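Local atomic coordinates of glucosamine-6-phosphate deaminase (Thermotoga maritima, PDB entry 1J5X), a protein that belongs to the SIS-domain family and folds as two alpha/beta halves, each built around a parallel beta sheet. Residues Asn25-Phe30 against Glu188-Ser193; Val153-Glu156 against Met160-Ser163; Val203-Asp208 against Gly319-Ile324; Lys210-Phe215 against Gly287-Glu292; Glu249-Pro254 against Lys277-Glu282. One frame throughout, in Å; residues are numbered along the deposited sequence.

Contact 1: residues Asn25-Phe30 against Glu188-Ser193; sequences NELKKF and ELVGYS
Leu-27 and Lys-28 meet Val-190 and Ser-193 in a mainly apolar helix-helix contact, which sets the first turn of helix 27-35 against the long helix 184-205. It belongs to the helical layer around the five-stranded SIS half of this alpha/beta protein: Leu-27 also touches Met-166 of helix 162-179, and Val-190 touches Leu-169 of the same helix. The backbones come close, with Lys-28 CA 6.0 Å from Val-190 CA. Between them Val-190 CG1 is the methyl that touches the facing backbone. Val-190 CG1, set anti to its own backbone nitrogen (chi1 166°), reaches across to Lys-28 CA at 3.6 Å, and Leu-27 CG lies 4.2 Å from the same methyl. Lys-28 takes part through its backbone and CB alone. Its extended chain leads away from the contact, bends at the last torsion and ends in a salt bridge with Glu-32, one turn further along its own helix. A second touch lies beside the valine, where Ser-193 offers both its CB and its hydroxyl to one branch of Leu-27. The hydroxyl also sits near the carbonyl oxygens of Val-190 and of Gln-23 in helix 15-25, while Leu-27 CD2 approaches Ser-193 OG to 3.5 Å.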
# COMPACT_ATOMS: atom_id res chain seq x y z
N ASN A 25 5.04 3.72 -16.73
CA ASN A 25 6.22 4.10 -17.50
C ASN A 25 7.61 3.92 -16.96
O ASN A 25 8.56 3.80 -17.73
CB ASN A 25 6.09 5.59 -17.92
CG ASN A 25 4.89 5.83 -18.83
OD1 ASN A 25 4.62 5.02 -19.73
ND2 ASN A 25 4.18 6.93 -18.61
N GLU A 26 7.77 3.90 -15.65
CA GLU A 26 9.10 3.84 -15.10
C GLU A 26 9.41 2.65 -14.20
O GLU A 26 10.53 2.49 -13.72
CB GLU A 26 9.34 5.13 -14.31
CG GLU A 26 8.84 6.38 -15.09
CD GLU A 26 9.32 7.73 -14.51
OE1 GLU A 26 9.62 7.79 -13.28
OE2 GLU A 26 9.38 8.74 -15.27
N LEU A 27 8.42 1.82 -13.98
CA LEU A 27 8.60 0.70 -13.05
C LEU A 27 9.67 -0.29 -13.48
O LEU A 27 10.48 -0.71 -12.67
CB LEU A 27 7.25 -0.01 -12.86
CG LEU A 27 7.20 -1.08 -11.75
CD1 LEU A 27 7.46 -0.40 -10.34
CD2 LEU A 27 5.81 -1.74 -11.82
N LYS A 28 9.67 -0.66 -14.76
CA LYS A 28 10.67 -1.62 -15.22
C LYS A 28 12.08 -1.09 -15.04
O LYS A 28 13.01 -1.79 -14.62
CB LYS A 28 10.41 -2.00 -16.69
CG LYS A 28 11.37 -3.09 -17.21
CD LYS A 28 10.83 -3.69 -18.52
CE LYS A 28 11.69 -4.84 -19.07
NZ LYS A 28 12.86 -4.36 -19.88
N LYS A 29 12.25 0.18 -15.36
CA LYS A 29 13.57 0.77 -15.17
C LYS A 29 14.01 0.75 -13.72
O LYS A 29 15.15 0.44 -13.40
CB LYS A 29 13.53 2.23 -15.67
CG LYS A 29 14.81 3.01 -15.49
CD LYS A 29 14.59 4.39 -16.16
CE LYS A 29 15.83 5.28 -16.16
NZ LYS A 29 15.43 6.65 -16.57
N PHE A 30 13.08 1.11 -12.83
CA PHE A 30 13.37 1.14 -11.42
C PHE A 30 13.68 -0.30 -10.99
O PHE A 30 14.63 -0.56 -10.26
CB PHE A 30 12.15 1.66 -10.65
CG PHE A 30 12.20 1.37 -9.18
CD1 PHE A 30 13.01 2.11 -8.34
CD2 PHE A 30 11.43 0.31 -8.64
CE1 PHE A 30 13.08 1.83 -6.95
CE2 PHE A 30 11.49 0.00 -7.26
CZ PHE A 30 12.31 0.76 -6.41
N GLU A 188 7.97 -10.84 -14.26
CA GLU A 188 6.76 -10.99 -15.03
C GLU A 188 5.72 -9.95 -14.58
O GLU A 188 5.09 -9.32 -15.43
CB GLU A 188 6.21 -12.41 -14.83
CG GLU A 188 4.78 -12.61 -15.41
CD GLU A 188 4.03 -13.77 -14.68
OE1 GLU A 188 4.63 -14.87 -14.48
OE2 GLU A 188 2.86 -13.56 -14.30
N LEU A 189 5.54 -9.77 -13.28
CA LEU A 189 4.51 -8.79 -12.85
C LEU A 189 4.91 -7.37 -13.22
O LEU A 189 4.07 -6.59 -13.64
CB LEU A 189 4.27 -8.90 -11.34
CG LEU A 189 3.69 -10.28 -10.98
CD1 LEU A 189 3.77 -10.54 -9.49
CD2 LEU A 189 2.25 -10.23 -11.38
N VAL A 190 6.18 -7.05 -13.04
CA VAL A 190 6.64 -5.72 -13.48
C VAL A 190 6.37 -5.50 -14.98
O VAL A 190 5.91 -4.43 -15.42
CB VAL A 190 8.13 -5.59 -13.16
CG1 VAL A 190 8.74 -4.36 -13.92
CG2 VAL A 190 8.33 -5.46 -11.63
N GLY A 191 6.62 -6.54 -15.78
CA GLY A 191 6.42 -6.44 -17.22
C GLY A 191 5.00 -6.24 -17.62
O GLY A 191 4.70 -5.67 -18.69
N TYR A 192 4.10 -6.72 -16.73
CA TYR A 192 2.66 -6.64 -16.92
C TYR A 192 2.03 -5.29 -16.51
O TYR A 192 0.87 -5.01 -16.83
CB TYR A 192 1.94 -7.78 -16.08
CG TYR A 192 0.41 -7.78 -16.26
CD1 TYR A 192 -0.16 -7.85 -17.53
CD2 TYR A 192 -0.45 -7.71 -15.15
CE1 TYR A 192 -1.55 -7.86 -17.72
CE2 TYR A 192 -1.84 -7.74 -15.33
CZ TYR A 192 -2.39 -7.81 -16.60
OH TYR A 192 -3.78 -7.82 -16.77
N SER A 193 2.80 -4.47 -15.80
CA SER A 193 2.23 -3.22 -15.26
C SER A 193 1.62 -2.24 -16.29
O SER A 193 0.53 -1.68 -16.04
CB SER A 193 3.26 -2.53 -14.32
OG SER A 193 4.31 -1.92 -15.03

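Contact 2: residues Val153-Glu156 against Met160-Ser163; sequences VREE and MTKS
Glu-155 OE2 is gripped by two backbone amides, Thr-161 N at 2.8 Å and Ser-163 N at 2.9 Å. Both bonds are fairly straight (162° and 166°), yet neither lies in the carboxylate plane: the two N-H groups arrive from opposite faces, so that the oxygen is clamped between them. The other oxygen, Glu-155 OE1, accepts a short bond of 2.6 Å from Ser-163 OG, again from above the plane, and is also paired with Arg-109 in a salt bridge. An almost fully extended side chain, with CG anti to the backbone nitrogen (chi1 -171°), carries the carboxylate to this position. The amides belong to the start of helix 162-179, where Thr-161 holds the N-cap position without making a capping bond through its own hydroxyl. Here the SIS domain passes from strand 147-150, at the edge of its five-stranded parallel sheet, through a loop into this helix, and the carboxylate ties the loop to the helix start. The positive end of the helix dipole would be expected to favour its negative charge. Lys-162 stretches alongside Val-153 in the opposite sense, and its ammonium group forms a salt bridge with Asp-22 of helix 15-25. A water bound to Arg-154 N at 2.7 Å also receives a weak bond from Lys-162 NZ.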
# COMPACT_ATOMS: atom_id res chain seq x y z
N VAL A 153 13.74 7.17 -5.92
CA VAL A 153 12.41 7.38 -6.48
C VAL A 153 12.07 8.86 -6.32
O VAL A 153 12.20 9.41 -5.21
CB VAL A 153 11.37 6.60 -5.66
CG1 VAL A 153 9.98 6.90 -6.11
CG2 VAL A 153 11.64 5.07 -5.77
N ARG A 154 11.65 9.50 -7.41
CA ARG A 154 11.24 10.91 -7.28
C ARG A 154 9.77 11.00 -7.18
O ARG A 154 9.08 10.68 -8.12
CB ARG A 154 11.69 11.74 -8.49
CG ARG A 154 13.06 12.35 -8.31
CD ARG A 154 13.34 13.59 -9.23
NE ARG A 154 14.66 14.16 -8.93
CZ ARG A 154 15.84 13.68 -9.37
NH1 ARG A 154 15.90 12.61 -10.17
NH2 ARG A 154 16.97 14.28 -8.97
N GLU A 155 9.25 11.38 -6.03
CA GLU A 155 7.83 11.51 -5.91
C GLU A 155 7.62 12.82 -5.13
O GLU A 155 8.07 12.97 -3.98
CB GLU A 155 7.23 10.34 -5.17
CG GLU A 155 5.74 10.34 -5.20
CD GLU A 155 5.15 9.20 -4.35
OE1 GLU A 155 5.27 9.24 -3.10
OE2 GLU A 155 4.56 8.28 -4.95
N GLU A 156 6.94 13.74 -5.82
CA GLU A 156 6.62 15.12 -5.40
C GLU A 156 5.27 15.42 -4.84
O GLU A 156 5.11 16.36 -4.04
CB GLU A 156 6.75 16.04 -6.61
CG GLU A 156 8.06 16.02 -7.25
CD GLU A 156 9.05 16.44 -6.30
OE1 GLU A 156 8.69 17.30 -5.43
OE2 GLU A 156 10.18 15.95 -6.40
N MSE A 160 0.93 9.87 -1.72
CA MSE A 160 1.87 8.84 -2.14
C MSE A 160 1.19 7.95 -3.15
O MSE A 160 0.05 7.52 -2.95
CB MSE A 160 2.32 8.01 -0.92
CG MSE A 160 3.46 8.67 -0.21
SE MSE A 160 3.92 7.72 1.47
CE MSE A 160 3.98 5.96 0.64
N THR A 161 1.91 7.64 -4.24
CA THR A 161 1.36 6.80 -5.27
C THR A 161 2.41 5.74 -5.59
O THR A 161 2.44 4.67 -4.95
CB THR A 161 0.95 7.65 -6.59
OG1 THR A 161 2.07 8.45 -7.04
CG2 THR A 161 -0.23 8.56 -6.27
N LYS A 162 3.27 6.05 -6.53
CA LYS A 162 4.31 5.11 -6.98
C LYS A 162 5.31 4.71 -5.90
O LYS A 162 5.84 3.62 -5.94
CB LYS A 162 5.10 5.73 -8.15
CG LYS A 162 5.97 6.91 -7.79
CD LYS A 162 6.58 7.50 -9.09
CE LYS A 162 7.86 8.29 -8.88
NZ LYS A 162 8.44 8.88 -10.15
N SER A 163 5.54 5.58 -4.91
CA SER A 163 6.51 5.23 -3.88
C SER A 163 6.00 4.03 -3.05
O SER A 163 6.82 3.22 -2.59
CB SER A 163 6.79 6.42 -2.92
OG SER A 163 5.64 6.82 -2.24
O HOH W 1 11.80 8.39 -9.87

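Contact 3: residues Val203-Asp208 against Gly319-Ile324; sequences VIEKID and GYQKAI
Gln-321 lays its terminal amide against the last part of helix 184-205, beside Ile-204 and Glu-205. The glutamine has CG anti to its carbonyl carbon (chi1 -66°) and is extended from there, a shape that carries the amide out from helix 313-326 to span the gap between backbones whose nearest CA atoms, Glu-205 and Gln-321, are 7.6 Å apart. Gln-321 OE1 touches Glu-205 CA at 3.4 Å. Gln-321 OE1 also lies 3.5 Å from Glu-205 N, but the angle is too poor for a hydrogen bond; Gln-321 NE2 makes a weak bond to Trp-201 O, one turn before Glu-205. In this half of the protein, an alpha/beta layered fold, both helices lie on the same face of the four-stranded parallel sheet: Val-203 touches Leu-291, and Leu-318 of helix 313-326 touches Phe-215. Ile-204 meets the glutamine at a slant. Ile-204 CG2, anti to the backbone nitrogen, stands 3.7 Å from Gln-321 OE1, and the isoleucine side chain packs on Ile-317 and Leu-318. Glu-205 approaches through CB, 4.1 Å from Gln-321 OE1, while its carboxylate turns back to a weak hydrogen bond with Trp-201 NE1.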
# COMPACT_ATOMS: atom_id res chain seq x y z
N VAL A 203 -11.39 0.31 -17.50
CA VAL A 203 -12.46 -0.32 -16.76
C VAL A 203 -13.08 0.71 -15.79
O VAL A 203 -14.31 0.78 -15.64
CB VAL A 203 -11.92 -1.53 -15.90
CG1 VAL A 203 -12.95 -1.97 -14.90
CG2 VAL A 203 -11.50 -2.71 -16.85
N ILE A 204 -12.25 1.50 -15.12
CA ILE A 204 -12.76 2.45 -14.13
C ILE A 204 -13.46 3.64 -14.85
O ILE A 204 -14.40 4.22 -14.33
CB ILE A 204 -11.62 2.93 -13.20
CG1 ILE A 204 -11.07 1.71 -12.42
CG2 ILE A 204 -12.16 4.00 -12.17
CD1 ILE A 204 -9.77 1.96 -11.64
N GLU A 205 -13.01 3.97 -16.05
CA GLU A 205 -13.66 5.04 -16.81
C GLU A 205 -15.17 4.73 -17.07
O GLU A 205 -15.97 5.64 -17.25
CB GLU A 205 -12.94 5.20 -18.12
CG GLU A 205 -12.88 6.60 -18.62
CD GLU A 205 -11.86 6.73 -19.75
OE1 GLU A 205 -11.24 7.81 -19.82
OE2 GLU A 205 -11.68 5.76 -20.53
N LYS A 206 -15.54 3.46 -17.09
CA LYS A 206 -16.92 3.03 -17.36
C LYS A 206 -17.84 3.11 -16.16
O LYS A 206 -19.04 2.94 -16.29
CB LYS A 206 -16.94 1.59 -17.89
CG LYS A 206 -16.30 1.39 -19.27
CD LYS A 206 -16.37 -0.06 -19.70
CE LYS A 206 -15.79 -0.30 -21.12
NZ LYS A 206 -16.02 0.85 -22.09
N ILE A 207 -17.27 3.34 -14.98
CA ILE A 207 -18.09 3.45 -13.78
C ILE A 207 -18.72 4.84 -13.76
O ILE A 207 -18.07 5.83 -14.06
CB ILE A 207 -17.26 3.28 -12.44
CG1 ILE A 207 -16.52 1.93 -12.47
CG2 ILE A 207 -18.22 3.35 -11.22
CD1 ILE A 207 -15.45 1.74 -11.37
N ASP A 208 -20.00 4.89 -13.41
CA ASP A 208 -20.73 6.15 -13.31
C ASP A 208 -20.33 6.75 -11.95
O ASP A 208 -21.08 6.61 -10.97
CB ASP A 208 -22.23 5.89 -13.32
CG ASP A 208 -23.03 7.18 -13.40
OD1 ASP A 208 -22.39 8.26 -13.40
OD2 ASP A 208 -24.28 7.10 -13.46
N GLY A 319 -9.29 7.11 -7.39
CA GLY A 319 -9.23 8.36 -6.64
C GLY A 319 -9.09 9.54 -7.59
O GLY A 319 -9.79 10.58 -7.45
N TYR A 320 -8.17 9.39 -8.54
CA TYR A 320 -7.92 10.46 -9.51
C TYR A 320 -9.17 10.78 -10.33
O TYR A 320 -9.65 11.93 -10.39
CB TYR A 320 -6.78 10.09 -10.42
CG TYR A 320 -6.46 11.22 -11.38
CD1 TYR A 320 -7.14 11.36 -12.58
CD2 TYR A 320 -5.52 12.19 -11.03
CE1 TYR A 320 -6.89 12.45 -13.42
CE2 TYR A 320 -5.27 13.28 -11.85
CZ TYR A 320 -5.95 13.41 -13.03
OH TYR A 320 -5.71 14.54 -13.82
N GLN A 321 -9.74 9.77 -10.94
CA GLN A 321 -10.91 9.99 -11.76
C GLN A 321 -12.07 10.55 -10.94
O GLN A 321 -12.84 11.39 -11.44
CB GLN A 321 -11.32 8.68 -12.48
CG GLN A 321 -10.25 8.23 -13.52
CD GLN A 321 -10.75 7.11 -14.45
OE1 GLN A 321 -12.06 6.90 -14.47
NE2 GLN A 321 -9.95 6.43 -15.11
N LYS A 322 -12.21 10.09 -9.69
CA LYS A 322 -13.32 10.59 -8.88
C LYS A 322 -13.11 12.04 -8.53
O LYS A 322 -14.10 12.80 -8.42
CB LYS A 322 -13.50 9.79 -7.57
CG LYS A 322 -14.59 10.35 -6.63
CD LYS A 322 -16.02 10.11 -7.12
CE LYS A 322 -17.03 10.80 -6.19
NZ LYS A 322 -18.45 10.53 -6.51
N ALA A 323 -11.86 12.45 -8.33
CA ALA A 323 -11.63 13.84 -7.99
C ALA A 323 -12.03 14.73 -9.19
O ALA A 323 -12.67 15.78 -9.03
CB ALA A 323 -10.22 14.06 -7.67
N ILE A 324 -11.66 14.29 -10.39
CA ILE A 324 -11.96 15.05 -11.60
C ILE A 324 -13.46 15.19 -11.71
O ILE A 324 -13.97 16.27 -12.00
CB ILE A 324 -11.40 14.33 -12.88
CG1 ILE A 324 -9.87 14.29 -12.81
CG2 ILE A 324 -11.84 15.07 -14.19
CD1 ILE A 324 -9.24 15.57 -12.40

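Contact 4: residues Lys210-Phe215 against Gly287-Glu292; sequences KEHDHF and GATVLE
His-212, just before strand 214-218, meets Thr-289 at the start of strand 289-293; the two strands belong to the four-stranded parallel sheet but are not neighbours, because strand 262-267 runs between them. Along the first segment, Lys-210 leans on Ser-325 of helix 313-326 before the chain reaches the histidine. The CG of His-212 is anti to the carbonyl carbon (chi1 -71°), and the ring spans the gap with its far nitrogen foremost. Its ND1 is hydrogen-bonded to Asp-208 O, which helps fix the rotation of the ring. Asp-213 then turns to helix 313-326, pairing with Lys-322 and Arg-326. His-214 begins the strand and holds Glu-243 and Thr-262 with its two ring nitrogens, and Phe-215 enters the core against Leu-318 and Leu-263. On the other strand, Thr-289 is held by backbone bonds to Thr-262 and Val-264. Its side chain crosses the histidine at about a right angle. Thr-289 OG1 meets the ring edge near its plane in a hydrogen bond in which either atom could be the donor; its modelled length, 2.5 Å to His-212 NE2, is shorter than expected and doubtful.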
# COMPACT_ATOMS: atom_id res chain seq x y z
N LYS A 210 -20.10 9.87 -10.63
CA LYS A 210 -20.93 10.87 -9.98
C LYS A 210 -22.03 10.21 -9.17
O LYS A 210 -22.58 10.82 -8.27
CB LYS A 210 -21.55 11.82 -11.03
CG LYS A 210 -20.57 12.84 -11.60
CD LYS A 210 -19.69 12.20 -12.70
CE LYS A 210 -18.74 13.20 -13.40
NZ LYS A 210 -17.77 12.49 -14.34
N GLU A 211 -22.37 8.96 -9.48
CA GLU A 211 -23.39 8.26 -8.74
C GLU A 211 -22.87 7.36 -7.60
O GLU A 211 -23.64 6.60 -7.00
CB GLU A 211 -24.23 7.40 -9.69
CG GLU A 211 -24.98 8.22 -10.72
CD GLU A 211 -26.35 8.56 -10.24
OE1 GLU A 211 -26.49 9.22 -9.19
OE2 GLU A 211 -27.31 8.14 -10.93
N HIS A 212 -21.58 7.44 -7.30
CA HIS A 212 -21.05 6.59 -6.20
C HIS A 212 -20.28 7.47 -5.25
O HIS A 212 -19.34 8.13 -5.66
CB HIS A 212 -20.10 5.52 -6.77
CG HIS A 212 -20.80 4.45 -7.54
ND1 HIS A 212 -21.07 4.56 -8.89
CD2 HIS A 212 -21.30 3.26 -7.15
CE1 HIS A 212 -21.70 3.47 -9.30
NE2 HIS A 212 -21.84 2.66 -8.27
N ASP A 213 -20.69 7.49 -3.99
CA ASP A 213 -20.01 8.31 -3.01
C ASP A 213 -19.60 7.55 -1.74
O ASP A 213 -19.36 8.17 -0.71
CB ASP A 213 -20.88 9.49 -2.59
CG ASP A 213 -20.93 10.56 -3.64
OD1 ASP A 213 -19.90 11.22 -3.91
OD2 ASP A 213 -22.02 10.73 -4.22
N HIS A 214 -19.56 6.23 -1.84
CA HIS A 214 -19.17 5.37 -0.69
C HIS A 214 -18.30 4.28 -1.31
O HIS A 214 -18.84 3.41 -2.03
CB HIS A 214 -20.38 4.71 -0.11
CG HIS A 214 -20.06 3.78 1.02
ND1 HIS A 214 -20.91 2.78 1.40
CD2 HIS A 214 -18.98 3.70 1.83
CE1 HIS A 214 -20.37 2.10 2.41
NE2 HIS A 214 -19.20 2.65 2.68
N PHE A 215 -17.00 4.34 -1.03
CA PHE A 215 -16.07 3.33 -1.58
C PHE A 215 -15.66 2.33 -0.48
O PHE A 215 -15.27 2.75 0.64
CB PHE A 215 -14.80 4.00 -2.09
CG PHE A 215 -15.01 4.96 -3.24
CD1 PHE A 215 -16.22 4.99 -3.94
CD2 PHE A 215 -14.00 5.80 -3.61
CE1 PHE A 215 -16.38 5.89 -5.01
CE2 PHE A 215 -14.13 6.70 -4.69
CZ PHE A 215 -15.33 6.74 -5.37
N GLY A 287 -27.55 -3.38 -3.80
CA GLY A 287 -27.38 -2.10 -4.43
C GLY A 287 -25.98 -1.66 -4.78
O GLY A 287 -25.76 -0.67 -5.46
N ALA A 288 -24.98 -2.39 -4.33
CA ALA A 288 -23.61 -1.97 -4.63
C ALA A 288 -23.17 -2.27 -6.06
O ALA A 288 -23.69 -3.15 -6.71
CB ALA A 288 -22.62 -2.70 -3.68
N THR A 289 -22.18 -1.53 -6.50
CA THR A 289 -21.52 -1.78 -7.78
C THR A 289 -20.24 -2.52 -7.28
O THR A 289 -19.53 -2.00 -6.41
CB THR A 289 -21.07 -0.48 -8.41
OG1 THR A 289 -22.23 0.28 -8.80
CG2 THR A 289 -20.22 -0.75 -9.59
N VAL A 290 -19.94 -3.68 -7.82
CA VAL A 290 -18.74 -4.42 -7.38
C VAL A 290 -17.80 -4.64 -8.51
O VAL A 290 -18.23 -5.01 -9.64
CB VAL A 290 -19.11 -5.76 -6.82
CG1 VAL A 290 -17.81 -6.50 -6.36
CG2 VAL A 290 -20.15 -5.59 -5.69
N LEU A 291 -16.53 -4.35 -8.24
CA LEU A 291 -15.45 -4.52 -9.20
C LEU A 291 -14.41 -5.48 -8.60
O LEU A 291 -13.97 -5.30 -7.44
CB LEU A 291 -14.83 -3.18 -9.50
CG LEU A 291 -13.83 -3.10 -10.65
CD1 LEU A 291 -13.93 -1.72 -11.34
CD2 LEU A 291 -12.44 -3.32 -10.07
N GLU A 292 -14.05 -6.53 -9.34
CA GLU A 292 -13.02 -7.44 -8.83
C GLU A 292 -11.68 -7.20 -9.48
O GLU A 292 -11.56 -7.07 -10.71
CB GLU A 292 -13.40 -8.90 -9.07
CG GLU A 292 -14.53 -9.42 -8.22
CD GLU A 292 -15.06 -10.76 -8.75
OE1 GLU A 292 -15.96 -10.75 -9.62
OE2 GLU A 292 -14.59 -11.82 -8.28

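Contact 5: residues Glu249-Pro254 against Lys277-Glu282; sequences EYRHGP and KRLRKE
Arg-251 reaches across to helix 273-285, the helix of the beta-alpha-beta unit that connects parallel strands 262-267 and 289-293, and forms a salt bridge with Glu-282. The bond from Arg-251 NE to Glu-282 OE1 is 2.8 Å long and nearly straight, at 171°. The oxygen lies in the guanidinium plane and is met on its syn side but well out of the carboxylate plane, and the two flat groups are turned 47° against each other. A weak second bond runs from Arg-251 NH2 to Glu-282 OE1 at 3.4 Å, so one oxygen takes both N-H groups. Leu-279 supports the guanidinium from one face, with its CD1 methyl lying 3.8 Å above the plane over the centre of the group, and Arg-251 NH2 lies 3.5 Å from Leu-279 CA. The arginine and the leucine run past each other in opposite senses. Further out, the carboxylate has a second positive partner, for Glu-282 OE2 is paired with Lys-255, just beyond the loop segment. Leu-279 is seated on Leu-218 and Thr-247. On the loop side, Tyr-250, the residue before the arginine, packs on His-214, Val-216 and Leu-218 of strand 214-218. The glutamate rises from the helix with its CG anti to the backbone nitrogen (chi1 -179°), and Glu-282 OE2 comes 3.7 Å from Arg-251 CG.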
# COMPACT_ATOMS: atom_id res chain seq x y z
N GLU A 249 -15.12 -10.14 6.26
CA GLU A 249 -15.54 -9.40 7.47
C GLU A 249 -16.67 -8.48 7.12
O GLU A 249 -17.42 -8.08 8.00
CB GLU A 249 -14.41 -8.52 8.01
CG GLU A 249 -13.37 -9.38 8.74
CD GLU A 249 -13.93 -9.96 10.06
OE1 GLU A 249 -14.12 -9.20 11.06
OE2 GLU A 249 -14.20 -11.15 10.11
N TYR A 250 -16.74 -8.12 5.83
CA TYR A 250 -17.71 -7.14 5.40
C TYR A 250 -19.17 -7.55 5.70
O TYR A 250 -20.02 -6.69 5.89
CB TYR A 250 -17.52 -6.82 3.89
CG TYR A 250 -18.24 -5.52 3.50
CD1 TYR A 250 -17.86 -4.29 4.07
CD2 TYR A 250 -19.32 -5.54 2.61
CE1 TYR A 250 -18.51 -3.14 3.77
CE2 TYR A 250 -20.01 -4.38 2.29
CZ TYR A 250 -19.60 -3.17 2.87
OH TYR A 250 -20.23 -2.00 2.58
N ARG A 251 -19.45 -8.84 5.82
CA ARG A 251 -20.81 -9.24 6.12
C ARG A 251 -21.17 -9.03 7.57
O ARG A 251 -22.37 -8.97 7.90
CB ARG A 251 -21.03 -10.74 5.90
CG ARG A 251 -21.04 -11.16 4.38
CD ARG A 251 -21.59 -12.60 4.32
NE ARG A 251 -21.74 -13.04 2.93
CZ ARG A 251 -20.82 -13.74 2.26
NH1 ARG A 251 -19.66 -14.10 2.84
NH2 ARG A 251 -21.07 -14.09 0.99
N HIS A 252 -20.14 -8.93 8.43
CA HIS A 252 -20.40 -8.91 9.84
C HIS A 252 -20.66 -7.56 10.40
O HIS A 252 -20.01 -7.10 11.35
CB HIS A 252 -19.26 -9.63 10.60
CG HIS A 252 -18.99 -11.00 10.11
ND1 HIS A 252 -19.47 -12.13 10.75
CD2 HIS A 252 -18.31 -11.45 9.03
CE1 HIS A 252 -19.08 -13.20 10.09
NE2 HIS A 252 -18.37 -12.82 9.04
N GLY A 253 -21.58 -6.87 9.74
CA GLY A 253 -21.93 -5.54 10.19
C GLY A 253 -21.78 -4.41 9.24
O GLY A 253 -22.76 -3.68 8.97
N PRO A 254 -20.57 -4.23 8.68
CA PRO A 254 -20.28 -3.15 7.75
C PRO A 254 -21.25 -3.05 6.56
O PRO A 254 -21.52 -1.92 6.14
CB PRO A 254 -18.86 -3.45 7.29
CG PRO A 254 -18.25 -4.12 8.52
CD PRO A 254 -19.37 -5.08 8.87
N LYS A 277 -17.30 -14.67 -5.52
CA LYS A 277 -18.43 -14.45 -6.40
C LYS A 277 -19.73 -14.42 -5.59
O LYS A 277 -20.64 -13.62 -5.90
CB LYS A 277 -18.43 -15.52 -7.50
CG LYS A 277 -17.26 -15.28 -8.52
CD LYS A 277 -17.50 -13.93 -9.22
CE LYS A 277 -16.87 -13.82 -10.61
NZ LYS A 277 -15.46 -13.46 -10.59
N ARG A 278 -19.82 -15.27 -4.57
CA ARG A 278 -21.02 -15.31 -3.74
C ARG A 278 -21.19 -13.96 -3.03
O ARG A 278 -22.29 -13.41 -2.99
CB ARG A 278 -20.94 -16.40 -2.69
CG ARG A 278 -21.06 -17.80 -3.20
CD ARG A 278 -21.12 -18.75 -2.01
NE ARG A 278 -21.18 -20.15 -2.43
CZ ARG A 278 -21.43 -21.17 -1.59
NH1 ARG A 278 -21.64 -20.94 -0.29
NH2 ARG A 278 -21.51 -22.42 -2.07
N LEU A 279 -20.09 -13.41 -2.51
CA LEU A 279 -20.18 -12.11 -1.81
C LEU A 279 -20.55 -10.98 -2.80
O LEU A 279 -21.34 -10.10 -2.50
CB LEU A 279 -18.82 -11.80 -1.13
CG LEU A 279 -18.73 -10.47 -0.39
CD1 LEU A 279 -19.89 -10.37 0.64
CD2 LEU A 279 -17.31 -10.36 0.28
N ARG A 280 -19.93 -11.00 -3.98
CA ARG A 280 -20.23 -10.03 -5.01
C ARG A 280 -21.74 -10.02 -5.30
O ARG A 280 -22.37 -8.95 -5.27
CB ARG A 280 -19.48 -10.38 -6.30
CG ARG A 280 -19.92 -9.53 -7.49
CD ARG A 280 -19.01 -9.71 -8.71
NE ARG A 280 -19.43 -8.77 -9.75
CZ ARG A 280 -18.63 -8.15 -10.61
NH1 ARG A 280 -17.31 -8.34 -10.61
NH2 ARG A 280 -19.16 -7.32 -11.50
N LYS A 281 -22.32 -11.20 -5.55
CA LYS A 281 -23.75 -11.25 -5.90
C LYS A 281 -24.59 -10.72 -4.73
O LYS A 281 -25.57 -10.00 -4.93
CB LYS A 281 -24.19 -12.68 -6.25
CG LYS A 281 -24.01 -13.73 -5.14
CD LYS A 281 -25.07 -13.63 -4.01
CE LYS A 281 -24.76 -14.49 -2.77
NZ LYS A 281 -24.78 -15.93 -3.06
N GLU A 282 -24.17 -11.04 -3.51
CA GLU A 282 -24.90 -10.57 -2.34
C GLU A 282 -24.86 -9.03 -2.25
O GLU A 282 -25.91 -8.37 -2.15
CB GLU A 282 -24.36 -11.26 -1.09
CG GLU A 282 -25.07 -10.86 0.21
CD GLU A 282 -24.40 -11.42 1.45
OE1 GLU A 282 -24.11 -12.62 1.47
OE2 GLU A 282 -24.18 -10.64 2.41

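In the fold
The five contacts fall into two groups. Contacts 1 and 2 lie in the half with the five-stranded sheet, their centres 15 Å apart, and touch where Phe-30 CE1 packs 3.7 Å from Val-153 CG2. Contacts 3, 4 and 5 belong to the four-stranded half. Lys-322 of contact 3 bridges to Asp-213 of contact 4, and Glu-292 of contact 4 pairs with Lys-277 and Arg-280 of contact 5. Helix 184-205 links the groups, carrying both contact 1 and contact 3, whose centres are 23 Å apart. Contacts 2 and 5, with centres 34 Å apart, lie on opposite sides of the chain's centre.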